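Local coordinates for protein VP1 (Polyomavirus HPyV6, PDB 4PCG) that probably serves as the major structural protein of the viral capsid, a jelly-roll subunit that assembles into pentamers and takes part in attachment to host cells, at residues S126-I131 / K165-A170. Sequence-based numbering, arbitrary orientation.
Sequences SPLDVI and KQVTAA
A small three-stranded antiparallel sheet, with strand 129-132 at its centre, pairs Asp129 with Gln166 and Val130 with Lys165. Val130 and Lys165 form the hydrogen-bonded pair: Val130 N donates to Lys165 O (2.8 Å) and Lys165 N donates back to Val130 O (3.1 Å). Beyond the non-hydrogen-bonded pair Asp129-Gln166, Val167 N reaches Leu128 O at 2.9 Å, and the CA-H of Gln166 leans on that same carbonyl. One water then continues the link, accepting from Leu128 N and donating to Val167 O. Asp129 and Gln166 put their side chains on one face, side by side, carboxylate and amide planes only 6° apart; OD1 of Asp129 lies 3.2 Å from CG of Gln166. The extended Gln166 chain carries its NE2 to Pro127 O for a weak bond. Strand 177-179 flanks the other edge of 129-132, and the little sheet is built within the long connection between jelly-roll strands 117-124 and 187-194, the EF loop of polyomavirus VP1; Leu128 packs on strands 117-124 and 227-239. Next to Val130, CG2 of Val167, anti to its own carbonyl carbon, packs 3.6 Å from CG1 of Val130, the two side chains crossing at about a right angle. CG of Pro127 meets the methyl CG2 of Thr168 at 3.8 Å, while a salt bridge to Glu147 holds the Lys165 ammonium.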
loop_
_atom_site.group_PDB
_atom_site.type_symbol
_atom_site.label_atom_id
_atom_site.label_comp_id
_atom_site.label_asym_id
_atom_site.label_seq_id
_atom_site.Cartn_x
_atom_site.Cartn_y
_atom_site.Cartn_z
ATOM N N SER B 126 -11.039 31.603 6.411
ATOM C CA SER B 126 -11.508 32.362 5.262
ATOM C C SER B 126 -11.603 31.352 4.106
ATOM O O SER B 126 -11.170 30.212 4.237
ATOM C CB SER B 126 -10.572 33.527 4.951
ATOM O OG SER B 126 -9.302 33.055 4.652
ATOM N N PRO B 127 -12.205 31.752 2.981
ATOM C CA PRO B 127 -12.351 30.770 1.894
ATOM C C PRO B 127 -11.040 30.165 1.383
ATOM O O PRO B 127 -9.983 30.793 1.430
ATOM C CB PRO B 127 -12.991 31.591 0.775
ATOM C CG PRO B 127 -13.650 32.743 1.432
ATOM C CD PRO B 127 -12.793 33.059 2.637
ATOM N N LEU B 128 -11.141 28.958 0.843
ATOM C CA LEU B 128 -10.021 28.231 0.288
ATOM C C LEU B 128 -9.451 28.982 -0.908
ATOM O O LEU B 128 -10.192 29.298 -1.848
ATOM C CB LEU B 128 -10.482 26.843 -0.172
ATOM C CG LEU B 128 -9.403 25.928 -0.758
ATOM C CD1 LEU B 128 -8.401 25.503 0.309
ATOM C CD2 LEU B 128 -10.028 24.729 -1.435
ATOM N N ASP B 129 -8.153 29.243 -0.881
ATOM C CA ASP B 129 -7.451 29.821 -2.024
ATOM C C ASP B 129 -7.137 28.706 -3.022
ATOM O O ASP B 129 -6.636 27.615 -2.626
ATOM C CB ASP B 129 -6.161 30.480 -1.579
ATOM C CG ASP B 129 -6.389 31.615 -0.597
ATOM O OD1 ASP B 129 -6.979 32.632 -1.028
ATOM O OD2 ASP B 129 -5.921 31.520 0.578
ATOM N N VAL B 130 -7.467 28.950 -4.290
ATOM C CA VAL B 130 -7.233 27.941 -5.352
ATOM C C VAL B 130 -6.539 28.544 -6.584
ATOM O O VAL B 130 -6.551 29.767 -6.792
ATOM C CB VAL B 130 -8.532 27.244 -5.804
ATOM C CG1 VAL B 130 -9.021 26.245 -4.751
ATOM C CG2 VAL B 130 -9.619 28.256 -6.153
ATOM N N ILE B 131 -5.975 27.654 -7.402
ATOM C CA ILE B 131 -5.288 27.990 -8.619
ATOM C C ILE B 131 -6.075 27.239 -9.712
ATOM O O ILE B 131 -6.341 26.056 -9.556
ATOM C CB ILE B 131 -3.845 27.478 -8.643
ATOM C CG1 ILE B 131 -3.017 27.999 -7.463
ATOM C CG2 ILE B 131 -3.145 27.913 -9.940
ATOM C CD1 ILE B 131 -1.676 27.294 -7.285
ATOM N N LYS B 165 -8.016 32.494 -7.345
ATOM C CA LYS B 165 -9.112 33.073 -6.573
ATOM C C LYS B 165 -9.488 32.181 -5.408
ATOM O O LYS B 165 -8.778 31.252 -5.134
ATOM C CB LYS B 165 -10.291 33.443 -7.444
ATOM C CG LYS B 165 -10.787 32.362 -8.328
ATOM C CD LYS B 165 -11.902 32.858 -9.279
ATOM C CE LYS B 165 -11.635 34.111 -10.073
ATOM N NZ LYS B 165 -12.764 34.401 -11.024
ATOM N N GLN B 166 -10.588 32.499 -4.732
ATOM C CA GLN B 166 -11.089 31.717 -3.618
ATOM C C GLN B 166 -12.400 31.007 -3.961
ATOM O O GLN B 166 -13.223 31.502 -4.777
ATOM C CB GLN B 166 -11.302 32.659 -2.428
ATOM C CG GLN B 166 -9.997 33.235 -1.890
ATOM C CD GLN B 166 -10.187 34.304 -0.830
ATOM O OE1 GLN B 166 -10.706 35.368 -1.120
ATOM N NE2 GLN B 166 -9.815 33.993 0.417
ATOM N N VAL B 167 -12.591 29.856 -3.336
ATOM C CA VAL B 167 -13.812 29.087 -3.471
ATOM C C VAL B 167 -14.931 29.691 -2.608
ATOM O O VAL B 167 -15.031 29.447 -1.414
ATOM C CB VAL B 167 -13.579 27.601 -3.199
ATOM C CG1 VAL B 167 -14.878 26.827 -3.379
ATOM C CG2 VAL B 167 -12.517 27.062 -4.137
ATOM N N THR B 168 -15.753 30.524 -3.240
ATOM C CA THR B 168 -16.799 31.245 -2.565
ATOM C C THR B 168 -18.169 30.943 -3.152
ATOM O O THR B 168 -19.146 31.580 -2.795
ATOM C CB THR B 168 -16.538 32.741 -2.671
ATOM O OG1 THR B 168 -16.502 33.120 -4.049
ATOM C CG2 THR B 168 -15.192 33.101 -2.035
ATOM N N ALA B 169 -18.239 29.987 -4.071
ATOM C CA ALA B 169 -19.510 29.662 -4.729
ATOM C C ALA B 169 -19.503 28.183 -5.091
ATOM O O ALA B 169 -18.526 27.502 -4.851
ATOM C CB ALA B 169 -19.702 30.531 -5.964
ATOM N N ALA B 170 -20.610 27.730 -5.667
ATOM C CA ALA B 170 -20.895 26.317 -5.889
ATOM C C ALA B 170 -20.325 25.797 -7.209
ATOM O O ALA B 170 -20.424 24.604 -7.484
ATOM C CB ALA B 170 -22.415 26.091 -5.885
HETATM O O HOH W 1 -13.739 27.849 0.595
#